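Local coordinates for carbohydrate binding protein, putative, CPB33A (Cellvibrio japonicus, PDB 5FJQ) that acts as a copper-dependent lytic polysaccharide monooxygenase important for efficient chitin utilization, this chain being its AA10 family domain, at residues I57-L62 and L120-L125; K101-R106 and D162-A167; R90-T95 and H142-P147. All coordinates share one frame; numbering follows the deposited sequence.

Interaction 1: residues I57-L62 and L120-L125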
loop_
_atom_site.group_PDB
_atom_site.type_symbol
_atom_site.label_atom_id
_atom_site.label_comp_id
_atom_site.label_asym_id
_atom_site.label_seq_id
_atom_site.Cartn_x
_atom_site.Cartn_y
_atom_site.Cartn_z
ATOM N N ILE A 57 5.370 -1.266 12.670
ATOM C CA ILE A 57 3.960 -1.382 12.316
ATOM C C ILE A 57 3.253 -2.617 12.907
ATOM O O ILE A 57 3.556 -3.770 12.498
ATOM C CB ILE A 57 3.758 -1.394 10.783
ATOM C CG1 ILE A 57 4.389 -0.153 10.099
ATOM C CG2 ILE A 57 2.290 -1.714 10.436
ATOM C CD1 ILE A 57 4.431 -0.297 8.583
ATOM N N PRO A 58 2.262 -2.390 13.802
ATOM C CA PRO A 58 1.529 -3.541 14.440
ATOM C C PRO A 58 0.711 -4.289 13.401
ATOM O O PRO A 58 0.320 -3.674 12.402
ATOM C CB PRO A 58 0.611 -2.829 15.466
ATOM C CG PRO A 58 1.299 -1.523 15.761
ATOM C CD PRO A 58 1.877 -1.098 14.419
ATOM N N ASP A 59 0.431 -5.573 13.567
ATOM C CA ASP A 59 -0.592 -6.175 12.662
ATOM C C ASP A 59 -1.897 -5.361 12.703
ATOM O O ASP A 59 -2.255 -4.775 13.752
ATOM C CB ASP A 59 -0.936 -7.609 13.053
ATOM C CG ASP A 59 0.190 -8.566 12.812
ATOM O OD1 ASP A 59 0.729 -8.676 11.690
ATOM O OD2 ASP A 59 0.527 -9.261 13.780
ATOM N N GLY A 60 -2.671 -5.380 11.641
ATOM C CA GLY A 60 -3.901 -4.603 11.626
ATOM C C GLY A 60 -3.639 -3.132 11.366
ATOM O O GLY A 60 -4.583 -2.363 11.299
ATOM N N ARG A 61 -2.362 -2.733 11.244
ATOM C CA ARG A 61 -1.986 -1.328 10.930
ATOM C C ARG A 61 -1.074 -1.150 9.658
ATOM O O ARG A 61 -0.367 -0.126 9.484
ATOM C CB ARG A 61 -1.372 -0.637 12.190
ATOM C CG ARG A 61 -2.310 -0.473 13.385
ATOM C CD ARG A 61 -3.592 0.304 13.055
ATOM N NE ARG A 61 -4.489 0.392 14.209
ATOM C CZ ARG A 61 -5.783 0.719 14.158
ATOM N NH1 ARG A 61 -6.350 0.967 12.997
ATOM N NH2 ARG A 61 -6.522 0.748 15.280
ATOM N N LEU A 62 -1.098 -2.144 8.753
ATOM C CA LEU A 62 -0.207 -2.179 7.676
ATOM C C LEU A 62 -0.619 -1.048 6.709
ATOM O O LEU A 62 0.197 -0.256 6.301
ATOM C CB LEU A 62 -0.343 -3.532 7.035
ATOM C CG LEU A 62 0.730 -4.496 7.478
ATOM C CD1 LEU A 62 0.569 -5.046 8.890
ATOM C CD2 LEU A 62 0.914 -5.636 6.451
ATOM N N LEU A 120 -5.426 -6.459 8.077
ATOM C CA LEU A 120 -4.308 -7.070 7.357
ATOM C C LEU A 120 -3.178 -7.291 8.379
ATOM O O LEU A 120 -2.908 -6.402 9.184
ATOM C CB LEU A 120 -3.859 -6.081 6.252
ATOM C CG LEU A 120 -2.697 -6.584 5.365
ATOM C CD1 LEU A 120 -3.172 -7.843 4.678
ATOM C CD2 LEU A 120 -2.290 -5.519 4.376
ATOM N N ARG A 121 -2.593 -8.485 8.389
ATOM C CA ARG A 121 -1.500 -8.834 9.263
ATOM C C ARG A 121 -0.257 -9.135 8.436
ATOM O O ARG A 121 -0.344 -9.512 7.283
ATOM C CB ARG A 121 -1.842 -10.083 10.116
ATOM C CG ARG A 121 -3.069 -9.937 11.012
ATOM C CD ARG A 121 -3.614 -11.305 11.370
ATOM N NE ARG A 121 -4.615 -11.698 10.358
ATOM C CZ ARG A 121 -4.986 -12.950 10.091
ATOM N NH1 ARG A 121 -4.440 -13.963 10.767
ATOM N NH2 ARG A 121 -5.900 -13.196 9.148
ATOM N N TRP A 122 0.907 -8.962 9.051
ATOM C CA TRP A 122 2.132 -9.371 8.417
ATOM C C TRP A 122 2.108 -10.833 7.930
ATOM O O TRP A 122 2.645 -11.128 6.881
ATOM C CB TRP A 122 3.288 -9.143 9.348
ATOM C CG TRP A 122 3.579 -7.697 9.516
ATOM C CD1 TRP A 122 3.312 -6.926 10.616
ATOM C CD2 TRP A 122 4.152 -6.836 8.535
ATOM N NE1 TRP A 122 3.735 -5.651 10.395
ATOM C CE2 TRP A 122 4.240 -5.555 9.116
ATOM C CE3 TRP A 122 4.656 -7.035 7.245
ATOM C CZ2 TRP A 122 4.787 -4.441 8.430
ATOM C CZ3 TRP A 122 5.204 -5.917 6.544
ATOM C CH2 TRP A 122 5.254 -4.647 7.144
ATOM N N SER A 123 1.573 -11.745 8.754
ATOM C CA SER A 123 1.518 -13.157 8.419
ATOM C C SER A 123 0.620 -13.438 7.158
ATOM O O SER A 123 0.674 -14.515 6.595
ATOM C CB SER A 123 1.044 -13.953 9.646
ATOM O OG SER A 123 -0.280 -13.571 10.003
ATOM N N ASP A 124 -0.172 -12.453 6.730
ATOM C CA ASP A 124 -1.055 -12.588 5.549
ATOM C C ASP A 124 -0.366 -12.380 4.169
ATOM O O ASP A 124 -1.018 -12.547 3.133
ATOM C CB ASP A 124 -2.197 -11.573 5.589
ATOM C CG ASP A 124 -3.282 -11.887 6.606
ATOM O OD1 ASP A 124 -3.614 -13.056 6.850
ATOM O OD2 ASP A 124 -3.880 -10.943 7.163
ATOM N N LEU A 125 0.923 -12.012 4.164
ATOM C CA LEU A 125 1.588 -11.476 3.004
ATOM C C LEU A 125 2.641 -12.453 2.527
ATOM O O LEU A 125 3.368 -13.051 3.291
ATOM C CB LEU A 125 2.274 -10.164 3.322
ATOM C CG LEU A 125 1.305 -9.042 3.622
ATOM C CD1 LEU A 125 2.221 -7.865 3.851
ATOM C CD2 LEU A 125 0.380 -8.870 2.385
HETATM O O HOH W 1 0.643 -11.321 11.289
#
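The type II beta turn from P58 to R61 lies against L120 and R121, just ahead of the 3-10 segment 122-124, and its closest CA approach is between D59 and R121, 4.4 Å apart. G60 takes up a positive phi (78°), a conformation that glycine adopts readily and that is usual at the third position of a type II turn; G60 N donates to L120 O over 2.7 Å. D59 reaches the other segment with its carboxylate, which swings beside its own backbone N and away from the carbonyl carbon (chi1 -69°). OD1 of D59 accepts from W122 N at 2.7 Å, met nearly along its C-O axis. A water bridges the same OD1 to S123 N, giving the oxygen two donors at the start of the 3-10 segment, while the carboxylate carbon packs on R121 CB. The indole of W122 meets I57 at its edge and L62 over one face. W122 NE1 donates to I57 O over 2.8 Å in a nearly straight bond (169°) with the acceptor in the ring plane, which fixes the rotation of the ring. L62 CD1 sits 3.6 Å from the centroid of the five-membered ring of W122, a CH-pi contact, and I57 CB touches W122 CZ2 at 4.0 Å. The other methyl of L62, CD2, meets L125 CD1 tip to tip at 3.7 Å and also touches L120 CD2, so a single leucine joins three side chains of the second segment. On the far side of the turn R61 leads away to a salt bridge with D74. Beneath the apolar cluster runs the sheet: I154, Y156 and I158 of strand 152-161 carry L120, L125 and W122, C174 of strand 169-178 supports L120, and helix 53-56 flanks the indole through H53 and D54.

Interaction 2: residues K101-R106 and D162-A167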
loop_
_atom_site.group_PDB
_atom_site.type_symbol
_atom_site.label_atom_id
_atom_site.label_comp_id
_atom_site.label_asym_id
_atom_site.label_seq_id
_atom_site.Cartn_x
_atom_site.Cartn_y
_atom_site.Cartn_z
ATOM N N LYS A 101 17.082 7.861 -2.277
ATOM C CA LYS A 101 17.909 6.698 -2.638
ATOM C C LYS A 101 17.159 5.517 -2.036
ATOM O O LYS A 101 16.591 5.652 -0.983
ATOM C CB LYS A 101 19.350 6.815 -2.115
ATOM C CG LYS A 101 20.015 8.134 -2.451
ATOM C CD LYS A 101 21.509 7.973 -2.641
ATOM C CE LYS A 101 22.107 9.071 -3.526
ATOM N NZ LYS A 101 21.967 8.747 -4.982
ATOM N N THR A 102 17.095 4.404 -2.770
ATOM C CA THR A 102 16.175 3.264 -2.488
ATOM C C THR A 102 16.998 2.001 -2.256
ATOM O O THR A 102 17.841 1.634 -3.094
ATOM C CB THR A 102 15.217 3.030 -3.688
ATOM O OG1 THR A 102 14.379 4.188 -3.820
ATOM C CG2 THR A 102 14.339 1.812 -3.504
ATOM N N LYS A 103 16.723 1.339 -1.134
ATOM C CA LYS A 103 17.198 -0.022 -0.873
ATOM C C LYS A 103 16.339 -0.994 -1.689
ATOM O O LYS A 103 16.857 -1.931 -2.357
ATOM C CB LYS A 103 17.145 -0.316 0.620
ATOM C CG LYS A 103 17.881 -1.584 1.015
ATOM C CD LYS A 103 19.378 -1.441 0.830
ATOM C CE LYS A 103 20.081 -1.223 2.156
ATOM N NZ LYS A 103 21.479 -0.752 1.959
ATOM N N TYR A 104 15.030 -0.755 -1.705
ATOM C CA TYR A 104 14.087 -1.568 -2.516
ATOM C C TYR A 104 12.649 -1.078 -2.554
ATOM O O TYR A 104 12.164 -0.381 -1.616
ATOM C CB TYR A 104 14.052 -3.027 -2.015
ATOM C CG TYR A 104 13.713 -3.198 -0.559
ATOM C CD1 TYR A 104 12.386 -3.048 -0.094
ATOM C CD2 TYR A 104 14.681 -3.599 0.337
ATOM C CE1 TYR A 104 12.066 -3.264 1.232
ATOM C CE2 TYR A 104 14.383 -3.821 1.672
ATOM C CZ TYR A 104 13.079 -3.638 2.123
ATOM O OH TYR A 104 12.825 -3.817 3.439
ATOM N N PHE A 105 11.938 -1.463 -3.599
ATOM C CA PHE A 105 10.459 -1.479 -3.523
ATOM C C PHE A 105 10.087 -2.939 -3.498
ATOM O O PHE A 105 10.466 -3.728 -4.455
ATOM C CB PHE A 105 9.770 -0.797 -4.742
ATOM C CG PHE A 105 9.988 0.715 -4.804
ATOM C CD1 PHE A 105 11.158 1.243 -5.346
ATOM C CD2 PHE A 105 9.062 1.599 -4.234
ATOM C CE1 PHE A 105 11.400 2.639 -5.400
ATOM C CE2 PHE A 105 9.296 2.979 -4.281
ATOM C CZ PHE A 105 10.471 3.499 -4.829
ATOM N N ARG A 106 9.269 -3.313 -2.520
ATOM C CA ARG A 106 8.766 -4.669 -2.467
ATOM C C ARG A 106 7.257 -4.752 -2.518
ATOM O O ARG A 106 6.543 -3.891 -1.961
ATOM C CB ARG A 106 9.215 -5.403 -1.168
ATOM C CG ARG A 106 10.651 -5.833 -1.209
ATOM C CD ARG A 106 11.047 -6.453 0.127
ATOM N NE ARG A 106 12.473 -6.771 0.037
ATOM C CZ ARG A 106 13.270 -7.037 1.078
ATOM N NH1 ARG A 106 12.804 -6.951 2.303
ATOM N NH2 ARG A 106 14.565 -7.295 0.892
ATOM N N ASP A 162 17.110 4.087 1.222
ATOM C CA ASP A 162 18.417 3.467 1.486
ATOM C C ASP A 162 19.138 4.114 2.658
ATOM O O ASP A 162 19.656 5.219 2.512
ATOM C CB ASP A 162 19.288 3.564 0.248
ATOM C CG ASP A 162 20.503 2.704 0.359
ATOM O OD1 ASP A 162 21.092 2.626 1.432
ATOM O OD2 ASP A 162 20.837 2.074 -0.637
ATOM N N TRP A 163 19.189 3.432 3.820
ATOM C CA TRP A 163 19.680 4.125 5.003
ATOM C C TRP A 163 21.219 4.232 4.994
ATOM O O TRP A 163 21.794 5.002 5.774
ATOM C CB TRP A 163 19.207 3.458 6.296
ATOM C CG TRP A 163 19.761 2.121 6.428
ATOM C CD1 TRP A 163 20.980 1.774 6.957
ATOM C CD2 TRP A 163 19.158 0.907 5.959
ATOM N NE1 TRP A 163 21.172 0.400 6.861
ATOM C CE2 TRP A 163 20.070 -0.158 6.257
ATOM C CE3 TRP A 163 17.933 0.606 5.314
ATOM C CZ2 TRP A 163 19.777 -1.496 5.954
ATOM C CZ3 TRP A 163 17.645 -0.709 5.008
ATOM C CH2 TRP A 163 18.561 -1.759 5.335
ATOM N N ASP A 164 21.885 3.445 4.163
ATOM C CA ASP A 164 23.352 3.560 4.044
ATOM C C ASP A 164 23.722 4.730 3.186
ATOM O O ASP A 164 24.813 5.291 3.337
ATOM C CB ASP A 164 23.942 2.322 3.413
ATOM C CG ASP A 164 23.991 1.168 4.373
ATOM O OD1 ASP A 164 24.455 1.384 5.523
ATOM O OD2 ASP A 164 23.523 0.082 3.976
ATOM N N ARG A 165 22.821 5.122 2.296
ATOM C CA ARG A 165 23.201 6.091 1.297
ATOM C C ARG A 165 22.506 7.405 1.545
ATOM O O ARG A 165 22.700 8.363 0.793
ATOM C CB ARG A 165 22.910 5.535 -0.132
ATOM C CG ARG A 165 23.802 4.352 -0.546
ATOM C CD ARG A 165 23.802 4.050 -2.025
ATOM N NE ARG A 165 22.631 3.255 -2.429
ATOM C CZ ARG A 165 21.727 3.605 -3.361
ATOM N NH1 ARG A 165 21.872 4.765 -4.009
ATOM N NH2 ARG A 165 20.685 2.796 -3.631
ATOM N N ASP A 166 21.641 7.451 2.552
ATOM C CA ASP A 166 20.617 8.485 2.560
ATOM C C ASP A 166 19.958 8.654 3.905
ATOM O O ASP A 166 20.416 9.492 4.667
ATOM C CB ASP A 166 19.596 8.260 1.394
ATOM C CG ASP A 166 18.589 9.380 1.253
ATOM O OD1 ASP A 166 18.559 10.339 2.084
ATOM O OD2 ASP A 166 17.782 9.293 0.299
ATOM N N ALA A 167 18.878 7.912 4.190
ATOM C CA ALA A 167 18.187 7.948 5.478
ATOM C C ALA A 167 17.284 6.716 5.586
ATOM O O ALA A 167 16.885 6.121 4.550
ATOM C CB ALA A 167 17.356 9.218 5.650
#
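The loop between strands 152-161 and 169-178, which opens with an Asx turn at D162, packs against K101 and K103 near the beginning of strand 102-109, close to the copper site. Within the turn, D162 OD1 accepts from D164 N at 3.0 Å. Two backbone donors tie the segments together: D162 N reaches K101 O at 2.8 Å from above the carbonyl plane, and K101 N meets the anti lone pair of D166 OD2 at 3.0 Å. Bent at chi2 and chi3, the K103 chain curls back, and K103 CE lies over the face of the W163 six-membered ring, 3.8 Å from the centroid, with NZ above the same ring in a cation-pi contact. K103 NZ also forms a salt bridge with D164 OD2 (3.0 Å) and a weaker one with D162 OD1 (3.4 Å). On the other carboxylate oxygen, R165 NE lies 2.8 Å from D162 OD2, completing a four-residue charge network. The R165 guanidinium carries K101 CB over one face and binds D135 and A134 beyond. D166, also paired with R161, packs on copper ligand H100, placing this charged loop at the edge of the copper site formed by H1 and H100, the histidine brace of lytic polysaccharide monooxygenases.

Interaction 3: residues R90-T95 and H142-P147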
loop_
_atom_site.group_PDB
_atom_site.type_symbol
_atom_site.label_atom_id
_atom_site.label_comp_id
_atom_site.label_asym_id
_atom_site.label_seq_id
_atom_site.Cartn_x
_atom_site.Cartn_y
_atom_site.Cartn_z
ATOM N N ARG A 90 1.894 -7.257 -14.233
ATOM C CA ARG A 90 1.090 -6.034 -14.102
ATOM C C ARG A 90 2.042 -4.892 -13.699
ATOM O O ARG A 90 2.819 -5.039 -12.788
ATOM C CB ARG A 90 -0.036 -6.268 -13.082
ATOM C CG ARG A 90 -1.002 -5.104 -12.901
ATOM C CD ARG A 90 -1.639 -4.768 -14.225
ATOM N NE ARG A 90 -2.495 -3.637 -13.992
ATOM C CZ ARG A 90 -3.824 -3.644 -14.069
ATOM N NH1 ARG A 90 -4.523 -4.725 -14.498
ATOM N NH2 ARG A 90 -4.438 -2.517 -13.761
ATOM N N GLU A 91 2.065 -3.783 -14.424
ATOM C CA GLU A 91 2.820 -2.610 -13.905
ATOM C C GLU A 91 2.164 -1.960 -12.648
ATOM O O GLU A 91 0.934 -1.740 -12.584
ATOM C CB GLU A 91 3.051 -1.489 -14.944
ATOM C CG GLU A 91 3.516 -1.974 -16.306
ATOM C CD GLU A 91 4.324 -0.934 -17.054
ATOM O OE1 GLU A 91 4.080 0.297 -16.896
ATOM O OE2 GLU A 91 5.242 -1.362 -17.781
ATOM N N PHE A 92 3.033 -1.676 -11.695
ATOM C CA PHE A 92 2.759 -0.896 -10.479
ATOM C C PHE A 92 3.671 0.317 -10.465
ATOM O O PHE A 92 4.882 0.236 -10.716
ATOM C CB PHE A 92 2.981 -1.753 -9.225
ATOM C CG PHE A 92 1.943 -2.823 -9.031
ATOM C CD1 PHE A 92 1.975 -4.006 -9.780
ATOM C CD2 PHE A 92 0.900 -2.628 -8.179
ATOM C CE1 PHE A 92 0.984 -4.968 -9.606
ATOM C CE2 PHE A 92 -0.104 -3.585 -8.008
ATOM C CZ PHE A 92 -0.059 -4.750 -8.722
ATOM N N VAL A 93 3.082 1.460 -10.191
ATOM C CA VAL A 93 3.811 2.671 -10.409
ATOM C C VAL A 93 3.715 3.447 -9.137
ATOM O O VAL A 93 2.591 3.644 -8.654
ATOM C CB VAL A 93 3.154 3.533 -11.537
ATOM C CG1 VAL A 93 3.797 4.915 -11.571
ATOM C CG2 VAL A 93 3.186 2.812 -12.917
ATOM N N TRP A 94 4.872 3.915 -8.662
ATOM C CA TRP A 94 4.927 4.783 -7.476
ATOM C C TRP A 94 5.146 6.181 -8.021
ATOM O O TRP A 94 6.088 6.410 -8.772
ATOM C CB TRP A 94 6.077 4.436 -6.517
ATOM C CG TRP A 94 5.845 3.282 -5.562
ATOM C CD1 TRP A 94 5.908 1.991 -5.878
ATOM C CD2 TRP A 94 5.653 3.337 -4.127
ATOM N NE1 TRP A 94 5.677 1.177 -4.790
ATOM C CE2 TRP A 94 5.549 1.980 -3.676
ATOM C CE3 TRP A 94 5.545 4.383 -3.183
ATOM C CZ2 TRP A 94 5.345 1.646 -2.352
ATOM C CZ3 TRP A 94 5.347 4.058 -1.870
ATOM C CH2 TRP A 94 5.215 2.684 -1.443
ATOM N N THR A 95 4.254 7.094 -7.669
ATOM C CA THR A 95 4.477 8.497 -7.947
ATOM C C THR A 95 5.083 9.082 -6.684
ATOM O O THR A 95 4.441 9.148 -5.630
ATOM C CB THR A 95 3.171 9.214 -8.327
ATOM O OG1 THR A 95 2.722 8.630 -9.541
ATOM C CG2 THR A 95 3.441 10.696 -8.555
ATOM N N HIS A 142 7.456 -0.870 -11.382
ATOM C CA HIS A 142 7.796 -2.244 -11.107
ATOM C C HIS A 142 6.786 -3.128 -11.837
ATOM O O HIS A 142 5.604 -3.027 -11.639
ATOM C CB HIS A 142 7.777 -2.416 -9.592
ATOM C CG HIS A 142 8.563 -1.358 -8.890
ATOM N ND1 HIS A 142 7.978 -0.415 -8.065
ATOM C CD2 HIS A 142 9.878 -1.056 -8.933
ATOM C CE1 HIS A 142 8.906 0.419 -7.628
ATOM N NE2 HIS A 142 10.073 0.033 -8.111
ATOM N N ASN A 143 7.279 -3.958 -12.757
ATOM C CA ASN A 143 6.414 -4.897 -13.385
ATOM C C ASN A 143 6.260 -6.185 -12.591
ATOM O O ASN A 143 7.048 -7.108 -12.821
ATOM C CB ASN A 143 7.050 -5.314 -14.674
ATOM C CG ASN A 143 6.298 -4.803 -15.868
ATOM O OD1 ASN A 143 6.066 -3.574 -15.999
ATOM N ND2 ASN A 143 5.902 -5.734 -16.755
ATOM N N VAL A 144 5.225 -6.276 -11.771
ATOM C CA VAL A 144 5.136 -7.279 -10.675
ATOM C C VAL A 144 4.490 -8.446 -11.324
ATOM O O VAL A 144 3.558 -8.243 -12.136
ATOM C CB VAL A 144 4.226 -6.750 -9.538
ATOM C CG1 VAL A 144 4.015 -7.783 -8.419
ATOM C CG2 VAL A 144 4.831 -5.475 -8.992
ATOM N N ILE A 145 4.994 -9.667 -11.092
ATOM C CA ILE A 145 4.292 -10.787 -11.676
ATOM C C ILE A 145 3.226 -11.271 -10.663
ATOM O O ILE A 145 3.556 -11.777 -9.565
ATOM C CB ILE A 145 5.233 -11.929 -12.198
ATOM C CG1 ILE A 145 6.341 -11.433 -13.151
ATOM C CG2 ILE A 145 4.459 -13.144 -12.709
ATOM C CD1 ILE A 145 5.958 -10.440 -14.245
ATOM N N LEU A 146 1.950 -11.099 -11.002
ATOM C CA LEU A 146 0.849 -11.518 -10.105
ATOM C C LEU A 146 0.699 -13.018 -10.192
ATOM O O LEU A 146 0.633 -13.584 -11.325
ATOM C CB LEU A 146 -0.457 -10.824 -10.466
ATOM C CG LEU A 146 -0.325 -9.308 -10.436
ATOM C CD1 LEU A 146 -1.471 -8.664 -11.241
ATOM C CD2 LEU A 146 -0.217 -8.747 -9.026
ATOM N N PRO A 147 0.688 -13.692 -9.020
ATOM C CA PRO A 147 0.521 -15.137 -9.039
ATOM C C PRO A 147 -0.925 -15.522 -9.362
ATOM O O PRO A 147 -1.815 -14.652 -9.363
ATOM C CB PRO A 147 0.886 -15.549 -7.601
ATOM C CG PRO A 147 0.425 -14.376 -6.752
ATOM C CD PRO A 147 0.674 -13.142 -7.633
#
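Four backbone hydrogen bonds join R90 and F92 to V144 and H142, each pair bonded in both directions: R90 N to V144 O and V144 N to R90 O, then F92 N to H142 O and H142 N to F92 O, all 2.9 Å long. Between them E91 faces N143 as a non-hydrogen-bonded pair; the N-to-C directions of segments 90-95 and 142-146 make 135°, well short of a flat antiparallel pair. Apolar packing covers the face that carries R90, F92, H142 and V144. F92 crosses V144 at about a right angle, F92 CD1 pressed tightly on V144 CG2 at 3.3 Å, while F92 CE1 is 4.0 Å from L146 CD2. The other L146 methyl, CD1, lies 3.3 Å from R90 CB; beyond it the R90 chain bends at chi2 and leads its guanidinium to S84 O. Among the rings, W94 CD1 lies at the imidazole edge, in its plane, 3.8 Å from H142 CE1; the W94 five-membered ring and the imidazole meet obliquely at 74°. Hydroxyls hold both, H142 ND1 by Y107 OH and W94 NE1 by S157 OG. Central strand 88-96 thus pairs with edge strand 139-146 in the three-stranded sheet of an immunoglobulin-like (E-set) beta-sandwich, with F92, W94 and H142 buried.

Overall arrangement
The three contacts lie within one domain and interlock along the chain, since their first segments come in the order 57-62, 90-95, 101-106 and their second segments as 120-125, 142-147, 162-167. Interactions 1 and 2 do not touch, their centres being about 22 Å apart; interactions 1 and 3 are similarly separate, at about 21 Å. Interactions 2 and 3 meet through F105, which packs on H142 and W94 and so links strand 102-109 of the six-stranded sheet to the three-stranded sheet. Interaction 1 joins the loop after helix 53-56 to the loop before strand 126-130, interaction 3 pairs two strands of the three-stranded sheet, and interaction 2 borders the copper site.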